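Local coordinates for AlkZ (Streptomyces sahachiroi, PDB 5UUJ), which belongs to the AlkZ-like DNA glycosylase family of the helix-turn-helix clan, a single-chain protein of mixed helices and strands, at residues A[7-10]-A[11-14]; A[266-269]-A[270-273]; A[300-304]-A[305-309]; A[234-238]-A[239-243]; A[160-163]-A[164-168]. One frame throughout, in Å; residues are numbered along the deposited sequence.

Contact 1 of 5, residues A[7-10]-A[11-14]; sequences ASWR and QVFA
Gln-11 folds back toward Ser-8, and each side chain binds the other's backbone. The hydroxyl OG of Ser-8 accepts from Gln-11 N at 3.1 Å. In return Ser-8 N donates to Gln-11 OE1 at 3.2 Å. That second bond is nearly straight, 163° at the hydrogen, and it lies in the carbonyl plane on a lone pair of the amide oxygen. Together the two bonds make a capping box at the start of helix 9-19, with Ser-8 as N-cap. The serine OG sits between its own backbone N and carbonyl carbon (chi1 69°), which turns it to the amide of Gln-11. The glutamine chain runs extended beyond CG, alongside OG, and brings OE1 to Ser-8 N.

Trp-9, next after the cap, lies against Val-12 and Phe-13, three and four residues on. The six-membered ring of Trp-9 and the ring of Phe-13 are near parallel, with planes at 25°. They are slid apart, with centroids 6.0 Å from each other, so they barely overlap. CB of Trp-9 meets CZ of Phe-13 at 3.9 Å. Val-12 lies beside the indole, its CB 4.1 Å from Trp-9 CE3. Trp-9 O stands over one face of the Phe-13 ring, offset toward the rim, and accepts from Phe-13 N at 2.7 Å.

The far end of the glutamine amide is also held, since NE2 donates to Thr-275 O. Arg-10 NH2 likewise reaches Cys-278 O. Both polar ends of the Gln-11 amide are therefore engaged, which should fix the rotation of the amide and keep OE1 turned to Ser-8 N.

Contact 2 of 5, residues A[266-269]-A[270-273]; sequences TEHA and EELA
This is the first turn of the short helix 269-274, entered from strand 260-265 through a turn at 266-269. His-268 O accepts from Leu-272 N at 3.0 Å, and Ala-269 O accepts from Ala-273 N at 3.1 Å. These are ordinary helical bonds. Before them the turn closes on itself, with Ala-269 N donating to Thr-266 O.

The amides of Glu-270 and Glu-271 reach back to the turn through water. One water donates to Thr-266 O at 2.6 Å and accepts from Glu-270 N at 3.1 Å. A second donates to Glu-267 O at 2.8 Å and accepts from Glu-271 N, also at 2.8 Å. Each water thus stands where a direct backbone bond would otherwise close the turn. Thr-266 O is gripped twice, by its water and by Ala-269 N.

Direct side-chain contact across the turn is slight. CB of Leu-272 packs 3.5 Å from His-268 O. A chi1 of -177° and an extended chain bring the carboxylate of Glu-271 back beside the imidazole, where OE1 lies 4.4 Å from His-268 CD2. On the His-268 ring, one face is covered by CG of the preceding Glu-267, over the ring centre.

Trp-15 of helix 9-19 bonds Glu-271 OE1 through NE1, meets the His-268 ring and touches Leu-272. Arg-19 of the same helix packs on both His-268 and Glu-271. The turn is thus laid against helix 9-19, while Met-5 of the N-terminal tail touches Ala-269, Leu-272 and Ala-273.

Contact 3 of 5, residues A[300-304]-A[305-309]; sequences VVLAP and EHRSA
Leu-302 is the first residue of 300-304 to touch the turn into the short, weakly bonded helix 307-310, and its two methyls divide the work. CD2 packs on Arg-307, 3.9 Å from CA and close to CG. CD1 turns to the backbone of His-306, 4.0 Å from O. With chi1 at 172° the branch lies beside its own carbonyl carbon, bringing CD1 and CD2 to the 306-307 backbone. The leucine and arginine side chains cross at about a right angle. Leu-302 also packs on Val-327 of strand 326-334.

At Ala-303 the backbone oxygen accepts from His-306 N at 3.0 Å. The donor stands well above the carbonyl plane. The methyl of Ala-303 lies 3.5 Å from Glu-305 OE1 and 4.1 Å from His-306 CD2.

At Pro-304 the ring carbon CD is 3.4 Å from Glu-305 OE1, because the bent glutamate chain folds back across the proline. Pro-304 O accepts from Arg-307 N at 3.3 Å, again from above its plane. It also takes a bond from a water at 2.7 Å, and this water accepts from Ser-308 N.

His-306 is held from outside: NE2 bonds Asp-345 OD1, and its ring stacks on Phe-343. CG of Glu-305 covers one face of that imidazole. The carboxylate of Glu-305 meets mainly carbon here, so its contact with Ala-303 and Pro-304 is packing. Polar closure of the turn comes from the backbone and the bridging water.

Contact 4 of 5, residues A[234-238]-A[239-243]; sequences NSTSK and PKLRK
Ser-237 caps the amide of Lys-240. Its OG accepts from Lys-240 N at 3.3 Å, a weak bond, though fairly straight at 158°. A chi1 of 164° sets OG beside the serine's own carbonyl carbon and over the helix start, next to Pro-239 CD at 3.3 Å. The backbone oxygen of Ser-237 is also used: it accepts from Leu-241 N at 3.0 Å, with the donor in the carbonyl plane. One residue later Lys-238 O accepts from Arg-242 N at 3.1 Å. Pro-239 brings no amide hydrogen, so this first-turn position asks for no acceptor.

Just before the cap, Thr-236 CG2 packs on Leu-241 CG at 3.8 Å. The threonine OG1 bonds Asp-228 OD1 of helix 224-232. Leu-241 also touches Ile-224 and Asp-228 of that helix. Lys-240 NZ forms a salt bridge with Asp-205.

A serine N-cap, a proline early in the first turn and a contact in the hydrophobic-staple position, Thr-236 CG2 with Leu-241, are the familiar features of a helix N-terminus, in this case that of helix 238-248.

Contact 5 of 5, residues A[160-163]-A[164-168]; sequences SGWG and SVLKP
Trp-162 and Leu-166 pack one turn apart at the start of helix 162-172, where Gly-161 takes the N-cap position. The same glycine is the first residue to leave the preceding helix, 155-160, so it forms the joint between the two. The leucine lies over the indole. Its CD2 sits above the five-membered ring, 3.9 Å from the centroid and 27° off the normal, a CH-pi contact. CB of Leu-166 covers the same ring system nearer its rim, 3.9 Å from Trp-162 CE2. The two side chains cross at about a right angle. Trp-162 has CG anti to its backbone N (chi1 -177°), and this sends the indole forward along the helix, to where Leu-166 lies over one face. Val-165 adds a looser touch, CG1 to Trp-162 CZ3 at 4.4 Å.

Gly-163 takes part through its backbone. Its oxygen is lined by carbons of the next turn, Leu-166 CG at 3.6 Å and Lys-167 CE at 3.3 Å. The lysine chain runs extended past this oxygen, and its NZ bonds Gly-81 O. The helix is kinked here, as the N of 167 and 168 has no bond to the turn before; Pro-168 has no hydrogen to give.

Outside the turn, the ring of Phe-187 meets the indole steeply, and Leu-141 and Arg-138 of helix 138-146 also touch it. Trp-77 of strand 74-77 packs on Leu-166. At the cap itself, Gly-161 O accepts twice: from Val-165 N in the carbonyl plane, and from Ser-164 N at 3.2 Å, which stands 60° out of that plane.

Along the chain the order is contact 1, contact 5, contact 4, contact 2, contact 3. Each lies at or near the start of a helix. Contacts 1 and 2 have centres about 12 Å apart and touch, Val-12 packing on Leu-272, so helix 9-19 and helix 269-274 meet directly. Contact 3 also joins helix 9-19, through Val-300 on Trp-9 and Val-301 on Phe-13. The N-terminal helix thus ties together parts of the chain more than 250 residues later. Contact 4 stands apart, its centre about 27 Å from contacts 1 and 3. Contact 5 lies across the chain's centre from contacts 1 and 2, about 40 Å from contact 1 between centres.

Contact 1 of 5, residues A[7-10]-A[11-14]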
loop_
_atom_site.group_PDB
_atom_site.type_symbol
_atom_site.label_atom_id
_atom_site.label_comp_id
_atom_site.label_asym_id
_atom_site.label_seq_id
_atom_site.Cartn_x
_atom_site.Cartn_y
_atom_site.Cartn_z
ATOM N N ALA A 7 3.644 -3.889 -26.176
ATOM C CA ALA A 7 2.295 -3.716 -25.656
ATOM C C ALA A 7 1.979 -2.233 -25.585
ATOM O O ALA A 7 2.881 -1.412 -25.464
ATOM C CB ALA A 7 2.156 -4.361 -24.287
ATOM N N SER A 8 0.702 -1.891 -25.683
ATOM C CA SER A 8 0.275 -0.510 -25.510
ATOM C C SER A 8 0.002 -0.251 -24.036
ATOM O O SER A 8 -0.143 -1.189 -23.253
ATOM C CB SER A 8 -0.972 -0.217 -26.337
ATOM O OG SER A 8 -2.091 -0.901 -25.804
ATOM N N TRP A 9 -0.078 1.018 -23.655
ATOM C CA TRP A 9 -0.357 1.360 -22.268
ATOM C C TRP A 9 -1.791 1.004 -21.907
ATOM O O TRP A 9 -2.065 0.585 -20.784
ATOM C CB TRP A 9 -0.089 2.843 -22.004
ATOM C CG TRP A 9 1.356 3.115 -21.739
ATOM C CD1 TRP A 9 2.205 3.850 -22.507
ATOM C CD2 TRP A 9 2.130 2.629 -20.635
ATOM N NE1 TRP A 9 3.461 3.861 -21.948
ATOM C CE2 TRP A 9 3.440 3.118 -20.798
ATOM C CE3 TRP A 9 1.841 1.829 -19.526
ATOM C CZ2 TRP A 9 4.460 2.836 -19.892
ATOM C CZ3 TRP A 9 2.854 1.549 -18.629
ATOM C CH2 TRP A 9 4.148 2.053 -18.818
ATOM N N ARG A 10 -2.706 1.157 -22.857
ATOM C CA ARG A 10 -4.104 0.835 -22.598
ATOM C C ARG A 10 -4.308 -0.674 -22.456
ATOM O O ARG A 10 -5.227 -1.109 -21.770
ATOM C CB ARG A 10 -4.996 1.408 -23.696
ATOM C CG ARG A 10 -5.224 2.903 -23.530
ATOM C CD ARG A 10 -6.093 3.492 -24.621
ATOM N NE ARG A 10 -7.476 3.035 -24.534
ATOM C CZ ARG A 10 -8.475 3.544 -25.246
ATOM N NH1 ARG A 10 -8.253 4.536 -26.100
ATOM N NH2 ARG A 10 -9.703 3.068 -25.102
ATOM N N GLN A 11 -3.452 -1.470 -23.089
ATOM C CA GLN A 11 -3.410 -2.898 -22.792
ATOM C C GLN A 11 -2.978 -3.114 -21.346
ATOM O O GLN A 11 -3.625 -3.845 -20.598
ATOM C CB GLN A 11 -2.457 -3.635 -23.727
ATOM C CG GLN A 11 -3.026 -3.941 -25.093
ATOM C CD GLN A 11 -2.144 -4.892 -25.875
ATOM O OE1 GLN A 11 -0.997 -4.570 -26.196
ATOM N NE2 GLN A 11 -2.669 -6.076 -26.174
ATOM N N VAL A 12 -1.878 -2.467 -20.962
ATOM C CA VAL A 12 -1.335 -2.593 -19.615
ATOM C C VAL A 12 -2.365 -2.169 -18.569
ATOM O O VAL A 12 -2.544 -2.849 -17.561
ATOM C CB VAL A 12 -0.041 -1.757 -19.454
ATOM C CG1 VAL A 12 0.383 -1.653 -17.987
ATOM C CG2 VAL A 12 1.085 -2.365 -20.286
ATOM N N PHE A 13 -3.052 -1.057 -18.814
ATOM C CA PHE A 13 -4.038 -0.550 -17.864
ATOM C C PHE A 13 -5.168 -1.552 -17.657
ATOM O O PHE A 13 -5.579 -1.812 -16.524
ATOM C CB PHE A 13 -4.617 0.786 -18.336
ATOM C CG PHE A 13 -3.603 1.889 -18.444
ATOM C CD1 PHE A 13 -2.460 1.889 -17.657
ATOM C CD2 PHE A 13 -3.792 2.928 -19.338
ATOM C CE1 PHE A 13 -1.531 2.906 -17.758
ATOM C CE2 PHE A 13 -2.864 3.950 -19.443
ATOM C CZ PHE A 13 -1.734 3.936 -18.652
ATOM N N ALA A 14 -5.666 -2.108 -18.757
ATOM C CA ALA A 14 -6.735 -3.097 -18.695
ATOM C C ALA A 14 -6.280 -4.343 -17.940
ATOM O O ALA A 14 -7.028 -4.900 -17.137
ATOM C CB ALA A 14 -7.197 -3.466 -20.092
#

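Contact 2 of 5, residues A[266-269]-A[270-273]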
loop_
_atom_site.group_PDB
_atom_site.type_symbol
_atom_site.label_atom_id
_atom_site.label_comp_id
_atom_site.label_asym_id
_atom_site.label_seq_id
_atom_site.Cartn_x
_atom_site.Cartn_y
_atom_site.Cartn_z
ATOM N N THR A 266 6.967 -13.519 -16.842
ATOM C CA THR A 266 6.828 -14.308 -18.059
ATOM C C THR A 266 5.510 -15.081 -18.062
ATOM O O THR A 266 4.906 -15.282 -19.114
ATOM C CB THR A 266 8.007 -15.286 -18.218
ATOM O OG1 THR A 266 9.235 -14.546 -18.233
ATOM C CG2 THR A 266 7.885 -16.097 -19.513
ATOM N N GLU A 267 5.057 -15.494 -16.883
ATOM C CA GLU A 267 3.806 -16.239 -16.769
ATOM C C GLU A 267 2.586 -15.382 -17.132
ATOM O O GLU A 267 1.490 -15.905 -17.300
ATOM C CB GLU A 267 3.645 -16.800 -15.352
ATOM C CG GLU A 267 3.603 -15.744 -14.254
ATOM C CD GLU A 267 3.277 -16.327 -12.886
ATOM O OE1 GLU A 267 3.990 -16.000 -11.913
ATOM O OE2 GLU A 267 2.304 -17.106 -12.780
ATOM N N HIS A 268 2.786 -14.071 -17.256
ATOM C CA HIS A 268 1.705 -13.143 -17.588
ATOM C C HIS A 268 1.880 -12.501 -18.966
ATOM O O HIS A 268 1.050 -11.695 -19.387
ATOM C CB HIS A 268 1.612 -12.041 -16.528
ATOM C CG HIS A 268 1.204 -12.534 -15.176
ATOM N ND1 HIS A 268 1.632 -11.941 -14.009
ATOM C CD2 HIS A 268 0.401 -13.561 -14.807
ATOM C CE1 HIS A 268 1.113 -12.584 -12.976
ATOM N NE2 HIS A 268 0.363 -13.568 -13.434
ATOM N N ALA A 269 2.955 -12.856 -19.663
ATOM C CA ALA A 269 3.292 -12.224 -20.936
ATOM C C ALA A 269 2.210 -12.438 -22.000
ATOM O O ALA A 269 1.729 -11.478 -22.602
ATOM C CB ALA A 269 4.630 -12.746 -21.439
ATOM N N GLU A 270 1.832 -13.694 -22.225
ATOM C CA GLU A 270 0.831 -14.031 -23.238
ATOM C C GLU A 270 -0.525 -13.421 -22.908
ATOM O O GLU A 270 -1.228 -12.923 -23.787
ATOM C CB GLU A 270 0.699 -15.549 -23.368
ATOM C CG GLU A 270 1.928 -16.226 -23.949
ATOM C CD GLU A 270 2.173 -15.846 -25.399
ATOM O OE1 GLU A 270 1.196 -15.793 -26.177
ATOM O OE2 GLU A 270 3.343 -15.593 -25.759
ATOM N N GLU A 271 -0.882 -13.478 -21.632
ATOM C CA GLU A 271 -2.122 -12.906 -21.135
ATOM C C GLU A 271 -2.204 -11.406 -21.423
ATOM O O GLU A 271 -3.245 -10.903 -21.857
ATOM C CB GLU A 271 -2.229 -13.169 -19.634
ATOM C CG GLU A 271 -3.501 -12.695 -18.980
ATOM C CD GLU A 271 -3.559 -13.082 -17.512
ATOM O OE1 GLU A 271 -3.311 -12.209 -16.653
ATOM O OE2 GLU A 271 -3.844 -14.262 -17.219
ATOM N N LEU A 272 -1.101 -10.702 -21.185
ATOM C CA LEU A 272 -1.040 -9.264 -21.424
ATOM C C LEU A 272 -1.220 -8.950 -22.905
ATOM O O LEU A 272 -1.978 -8.050 -23.268
ATOM C CB LEU A 272 0.290 -8.693 -20.922
ATOM C CG LEU A 272 0.611 -7.243 -21.298
ATOM C CD1 LEU A 272 -0.452 -6.292 -20.757
ATOM C CD2 LEU A 272 1.999 -6.848 -20.799
ATOM N N ALA A 273 -0.524 -9.699 -23.754
ATOM C CA ALA A 273 -0.573 -9.476 -25.196
ATOM C C ALA A 273 -1.985 -9.650 -25.761
ATOM O O ALA A 273 -2.339 -9.029 -26.764
ATOM C CB ALA A 273 0.392 -10.419 -25.907
HETATM O O HOH W 1 2.915 -16.096 -20.660
HETATM O O HOH W 2 0.211 -15.267 -19.741
#

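Contact 3 of 5, residues A[300-304]-A[305-309]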
loop_
_atom_site.group_PDB
_atom_site.type_symbol
_atom_site.label_atom_id
_atom_site.label_comp_id
_atom_site.label_asym_id
_atom_site.label_seq_id
_atom_site.Cartn_x
_atom_site.Cartn_y
_atom_site.Cartn_z
ATOM N N VAL A 300 2.336 8.638 -17.717
ATOM C CA VAL A 300 1.438 8.001 -18.681
ATOM C C VAL A 300 0.057 7.793 -18.067
ATOM O O VAL A 300 -0.930 7.654 -18.785
ATOM C CB VAL A 300 1.976 6.642 -19.193
ATOM C CG1 VAL A 300 3.361 6.811 -19.806
ATOM C CG2 VAL A 300 1.988 5.596 -18.083
ATOM N N VAL A 301 -0.006 7.777 -16.738
ATOM C CA VAL A 301 -1.271 7.627 -16.022
ATOM C C VAL A 301 -1.842 8.987 -15.631
ATOM O O VAL A 301 -3.046 9.228 -15.754
ATOM C CB VAL A 301 -1.097 6.769 -14.755
ATOM C CG1 VAL A 301 -2.395 6.716 -13.940
ATOM C CG2 VAL A 301 -0.642 5.369 -15.134
ATOM N N LEU A 302 -0.965 9.868 -15.157
ATOM C CA LEU A 302 -1.364 11.176 -14.650
ATOM C C LEU A 302 -0.473 12.268 -15.230
ATOM O O LEU A 302 0.724 12.320 -14.949
ATOM C CB LEU A 302 -1.301 11.192 -13.121
ATOM C CG LEU A 302 -1.503 12.544 -12.424
ATOM C CD1 LEU A 302 -2.846 13.163 -12.784
ATOM C CD2 LEU A 302 -1.379 12.379 -10.918
ATOM N N ALA A 303 -1.067 13.136 -16.041
ATOM C CA ALA A 303 -0.331 14.221 -16.681
ATOM C C ALA A 303 0.349 15.113 -15.637
ATOM O O ALA A 303 -0.256 15.446 -14.617
ATOM C CB ALA A 303 -1.266 15.043 -17.554
ATOM N N PRO A 304 1.612 15.502 -15.887
ATOM C CA PRO A 304 2.361 16.261 -14.878
ATOM C C PRO A 304 1.708 17.590 -14.508
ATOM O O PRO A 304 1.804 18.008 -13.355
ATOM C CB PRO A 304 3.724 16.491 -15.546
ATOM C CG PRO A 304 3.478 16.334 -17.002
ATOM C CD PRO A 304 2.394 15.309 -17.121
ATOM N N GLU A 305 1.046 18.237 -15.461
ATOM C CA GLU A 305 0.435 19.535 -15.197
ATOM C C GLU A 305 -0.812 19.408 -14.319
ATOM O O GLU A 305 -1.294 20.400 -13.774
ATOM C CB GLU A 305 0.084 20.252 -16.508
ATOM C CG GLU A 305 -1.036 19.618 -17.331
ATOM C CD GLU A 305 -0.538 18.578 -18.321
ATOM O OE1 GLU A 305 0.559 18.014 -18.109
ATOM O OE2 GLU A 305 -1.249 18.329 -19.320
ATOM N N HIS A 306 -1.329 18.189 -14.185
ATOM C CA HIS A 306 -2.523 17.938 -13.379
ATOM C C HIS A 306 -2.199 17.217 -12.072
ATOM O O HIS A 306 -3.103 16.855 -11.319
ATOM C CB HIS A 306 -3.535 17.114 -14.176
ATOM C CG HIS A 306 -4.088 17.824 -15.371
ATOM N ND1 HIS A 306 -4.312 19.184 -15.392
ATOM C CD2 HIS A 306 -4.460 17.363 -16.589
ATOM C CE1 HIS A 306 -4.798 19.531 -16.569
ATOM N NE2 HIS A 306 -4.899 18.443 -17.315
ATOM N N ARG A 307 -0.914 17.011 -11.804
ATOM C CA ARG A 307 -0.493 16.207 -10.662
ATOM C C ARG A 307 -0.850 16.863 -9.325
ATOM O O ARG A 307 -1.241 16.181 -8.377
ATOM C CB ARG A 307 1.014 15.947 -10.730
ATOM C CG ARG A 307 1.503 14.915 -9.730
ATOM C CD ARG A 307 3.005 14.693 -9.824
ATOM N NE ARG A 307 3.518 14.015 -8.633
ATOM C CZ ARG A 307 3.944 14.635 -7.533
ATOM N NH1 ARG A 307 3.929 15.963 -7.456
ATOM N NH2 ARG A 307 4.388 13.926 -6.504
ATOM N N SER A 308 -0.721 18.183 -9.258
ATOM C CA SER A 308 -0.964 18.915 -8.018
ATOM C C SER A 308 -2.431 18.856 -7.596
ATOM O O SER A 308 -2.753 19.089 -6.433
ATOM C CB SER A 308 -0.527 20.373 -8.166
ATOM O OG SER A 308 -1.297 21.035 -9.152
ATOM N N ALA A 309 -3.317 18.545 -8.537
ATOM C CA ALA A 309 -4.737 18.404 -8.226
ATOM C C ALA A 309 -5.021 17.072 -7.528
ATOM O O ALA A 309 -6.012 16.937 -6.812
ATOM C CB ALA A 309 -5.566 18.520 -9.488
HETATM O O HOH W 3 0.660 19.800 -11.649
#

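Contact 4 of 5, residues A[234-238]-A[239-243]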
loop_
_atom_site.group_PDB
_atom_site.type_symbol
_atom_site.label_atom_id
_atom_site.label_comp_id
_atom_site.label_asym_id
_atom_site.label_seq_id
_atom_site.Cartn_x
_atom_site.Cartn_y
_atom_site.Cartn_z
ATOM N N ASN A 234 13.079 4.759 -3.513
ATOM C CA ASN A 234 14.413 4.562 -4.077
ATOM C C ASN A 234 15.537 4.607 -3.040
ATOM O O ASN A 234 16.541 5.291 -3.230
ATOM C CB ASN A 234 14.675 5.600 -5.173
ATOM C CG ASN A 234 13.758 5.416 -6.370
ATOM O OD1 ASN A 234 13.960 4.516 -7.185
ATOM N ND2 ASN A 234 12.745 6.264 -6.478
ATOM N N SER A 235 15.368 3.853 -1.957
ATOM C CA SER A 235 16.352 3.817 -0.878
ATOM C C SER A 235 17.235 2.570 -0.933
ATOM O O SER A 235 18.225 2.478 -0.209
ATOM C CB SER A 235 15.648 3.886 0.480
ATOM O OG SER A 235 14.891 5.078 0.602
ATOM N N THR A 236 16.882 1.614 -1.789
ATOM C CA THR A 236 17.632 0.362 -1.878
ATOM C C THR A 236 18.886 0.515 -2.740
ATOM O O THR A 236 18.890 1.251 -3.726
ATOM C CB THR A 236 16.763 -0.778 -2.456
ATOM O OG1 THR A 236 15.553 -0.894 -1.699
ATOM C CG2 THR A 236 17.510 -2.110 -2.413
ATOM N N SER A 237 19.950 -0.178 -2.343
ATOM C CA SER A 237 21.176 -0.257 -3.133
ATOM C C SER A 237 20.885 -0.652 -4.578
ATOM O O SER A 237 20.280 -1.689 -4.838
ATOM C CB SER A 237 22.141 -1.264 -2.506
ATOM O OG SER A 237 23.159 -1.628 -3.417
ATOM N N LYS A 238 21.320 0.174 -5.520
ATOM C CA LYS A 238 21.014 -0.067 -6.922
ATOM C C LYS A 238 21.710 -1.322 -7.460
ATOM O O LYS A 238 21.110 -2.070 -8.227
ATOM C CB LYS A 238 21.381 1.160 -7.759
ATOM C CG LYS A 238 20.414 2.324 -7.570
ATOM C CD LYS A 238 20.752 3.498 -8.476
ATOM C CE LYS A 238 19.689 4.582 -8.401
ATOM N NZ LYS A 238 19.626 5.212 -7.055
ATOM N N PRO A 239 22.975 -1.560 -7.067
ATOM C CA PRO A 239 23.590 -2.843 -7.431
ATOM C C PRO A 239 22.809 -4.048 -6.899
ATOM O O PRO A 239 22.691 -5.062 -7.588
ATOM C CB PRO A 239 24.976 -2.765 -6.782
ATOM C CG PRO A 239 25.275 -1.317 -6.708
ATOM C CD PRO A 239 23.959 -0.626 -6.489
ATOM N N LYS A 240 22.284 -3.928 -5.684
ATOM C CA LYS A 240 21.511 -5.005 -5.072
ATOM C C LYS A 240 20.235 -5.276 -5.870
ATOM O O LYS A 240 19.885 -6.428 -6.126
ATOM C CB LYS A 240 21.180 -4.656 -3.614
ATOM C CG LYS A 240 20.304 -5.669 -2.892
ATOM C CD LYS A 240 21.047 -6.967 -2.612
ATOM C CE LYS A 240 21.824 -6.902 -1.304
ATOM N NZ LYS A 240 22.557 -8.174 -1.041
ATOM N N LEU A 241 19.547 -4.207 -6.262
ATOM C CA LEU A 241 18.344 -4.317 -7.086
ATOM C C LEU A 241 18.621 -5.018 -8.411
ATOM O O LEU A 241 17.813 -5.819 -8.883
ATOM C CB LEU A 241 17.765 -2.934 -7.364
ATOM C CG LEU A 241 17.137 -2.225 -6.168
ATOM C CD1 LEU A 241 16.972 -0.746 -6.466
ATOM C CD2 LEU A 241 15.803 -2.861 -5.827
ATOM N N ARG A 242 19.761 -4.698 -9.013
ATOM C CA ARG A 242 20.147 -5.290 -10.284
ATOM C C ARG A 242 20.292 -6.802 -10.149
ATOM O O ARG A 242 19.849 -7.555 -11.015
ATOM C CB ARG A 242 21.454 -4.670 -10.785
ATOM C CG ARG A 242 21.984 -5.287 -12.070
ATOM C CD ARG A 242 23.329 -4.691 -12.454
ATOM N NE ARG A 242 23.188 -3.374 -13.071
ATOM C CZ ARG A 242 24.202 -2.660 -13.548
ATOM N NH1 ARG A 242 25.442 -3.126 -13.479
ATOM N NH2 ARG A 242 23.976 -1.475 -14.096
ATOM N N LYS A 243 20.912 -7.241 -9.058
ATOM C CA LYS A 243 21.100 -8.664 -8.808
ATOM C C LYS A 243 19.764 -9.363 -8.561
ATOM O O LYS A 243 19.525 -10.455 -9.077
ATOM C CB LYS A 243 22.029 -8.883 -7.612
ATOM C CG LYS A 243 22.560 -10.306 -7.505
ATOM C CD LYS A 243 22.268 -10.929 -6.145
ATOM C CE LYS A 243 23.021 -10.234 -5.020
ATOM N NZ LYS A 243 22.699 -10.831 -3.693
#

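Contact 5 of 5, residues A[160-163]-A[164-168]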
loop_
_atom_site.group_PDB
_atom_site.type_symbol
_atom_site.label_atom_id
_atom_site.label_comp_id
_atom_site.label_asym_id
_atom_site.label_seq_id
_atom_site.Cartn_x
_atom_site.Cartn_y
_atom_site.Cartn_z
ATOM N N SER A 160 7.463 11.780 22.018
ATOM C CA SER A 160 7.233 12.787 20.986
ATOM C C SER A 160 7.500 12.250 19.579
ATOM O O SER A 160 6.851 12.670 18.621
ATOM C CB SER A 160 8.106 14.018 21.245
ATOM O OG SER A 160 9.482 13.692 21.178
ATOM N N GLY A 161 8.447 11.322 19.462
ATOM C CA GLY A 161 8.845 10.781 18.171
ATOM C C GLY A 161 8.630 9.283 18.037
ATOM O O GLY A 161 9.381 8.606 17.333
ATOM N N TRP A 162 7.602 8.761 18.701
ATOM C CA TRP A 162 7.310 7.332 18.645
ATOM C C TRP A 162 7.024 6.877 17.215
ATOM O O TRP A 162 7.423 5.785 16.810
ATOM C CB TRP A 162 6.118 6.979 19.538
ATOM C CG TRP A 162 5.838 5.512 19.562
ATOM C CD1 TRP A 162 4.676 4.891 19.207
ATOM C CD2 TRP A 162 6.749 4.472 19.941
ATOM N NE1 TRP A 162 4.803 3.530 19.353
ATOM C CE2 TRP A 162 6.068 3.247 19.800
ATOM C CE3 TRP A 162 8.075 4.460 20.390
ATOM C CZ2 TRP A 162 6.666 2.021 20.094
ATOM C CZ3 TRP A 162 8.667 3.243 20.681
ATOM C CH2 TRP A 162 7.963 2.040 20.532
ATOM N N GLY A 163 6.332 7.727 16.460
ATOM C CA GLY A 163 5.937 7.403 15.102
ATOM C C GLY A 163 7.113 7.070 14.205
ATOM O O GLY A 163 6.995 6.260 13.288
ATOM N N SER A 164 8.252 7.698 14.476
ATOM C CA SER A 164 9.453 7.488 13.679
ATOM C C SER A 164 10.277 6.307 14.199
ATOM O O SER A 164 10.823 5.525 13.420
ATOM C CB SER A 164 10.301 8.762 13.673
ATOM O OG SER A 164 11.455 8.600 12.868
ATOM N N VAL A 165 10.354 6.180 15.519
ATOM C CA VAL A 165 11.200 5.176 16.153
ATOM C C VAL A 165 10.620 3.766 16.034
ATOM O O VAL A 165 11.359 2.784 16.047
ATOM C CB VAL A 165 11.420 5.523 17.649
ATOM C CG1 VAL A 165 12.175 4.416 18.379
ATOM C CG2 VAL A 165 12.173 6.836 17.776
ATOM N N LEU A 166 9.301 3.666 15.908
ATOM C CA LEU A 166 8.642 2.365 15.864
ATOM C C LEU A 166 8.844 1.648 14.531
ATOM O O LEU A 166 8.653 0.436 14.438
ATOM C CB LEU A 166 7.137 2.520 16.141
ATOM C CG LEU A 166 6.281 3.276 15.113
ATOM C CD1 LEU A 166 5.830 2.385 13.965
ATOM C CD2 LEU A 166 5.057 3.897 15.773
ATOM N N LYS A 167 9.216 2.390 13.493
ATOM C CA LYS A 167 9.215 1.832 12.144
ATOM C C LYS A 167 10.275 0.743 11.932
ATOM O O LYS A 167 9.971 -0.298 11.349
ATOM C CB LYS A 167 9.374 2.958 11.119
ATOM C CG LYS A 167 8.193 3.915 11.140
ATOM C CD LYS A 167 8.150 4.841 9.940
ATOM C CE LYS A 167 6.945 5.767 10.037
ATOM N NZ LYS A 167 6.777 6.617 8.838
ATOM N N PRO A 168 11.517 0.966 12.401
ATOM C CA PRO A 168 12.480 -0.141 12.341
ATOM C C PRO A 168 11.985 -1.390 13.066
ATOM O O PRO A 168 12.239 -2.512 12.622
ATOM C CB PRO A 168 13.719 0.431 13.035
ATOM C CG PRO A 168 13.614 1.896 12.849
ATOM C CD PRO A 168 12.151 2.228 12.821
#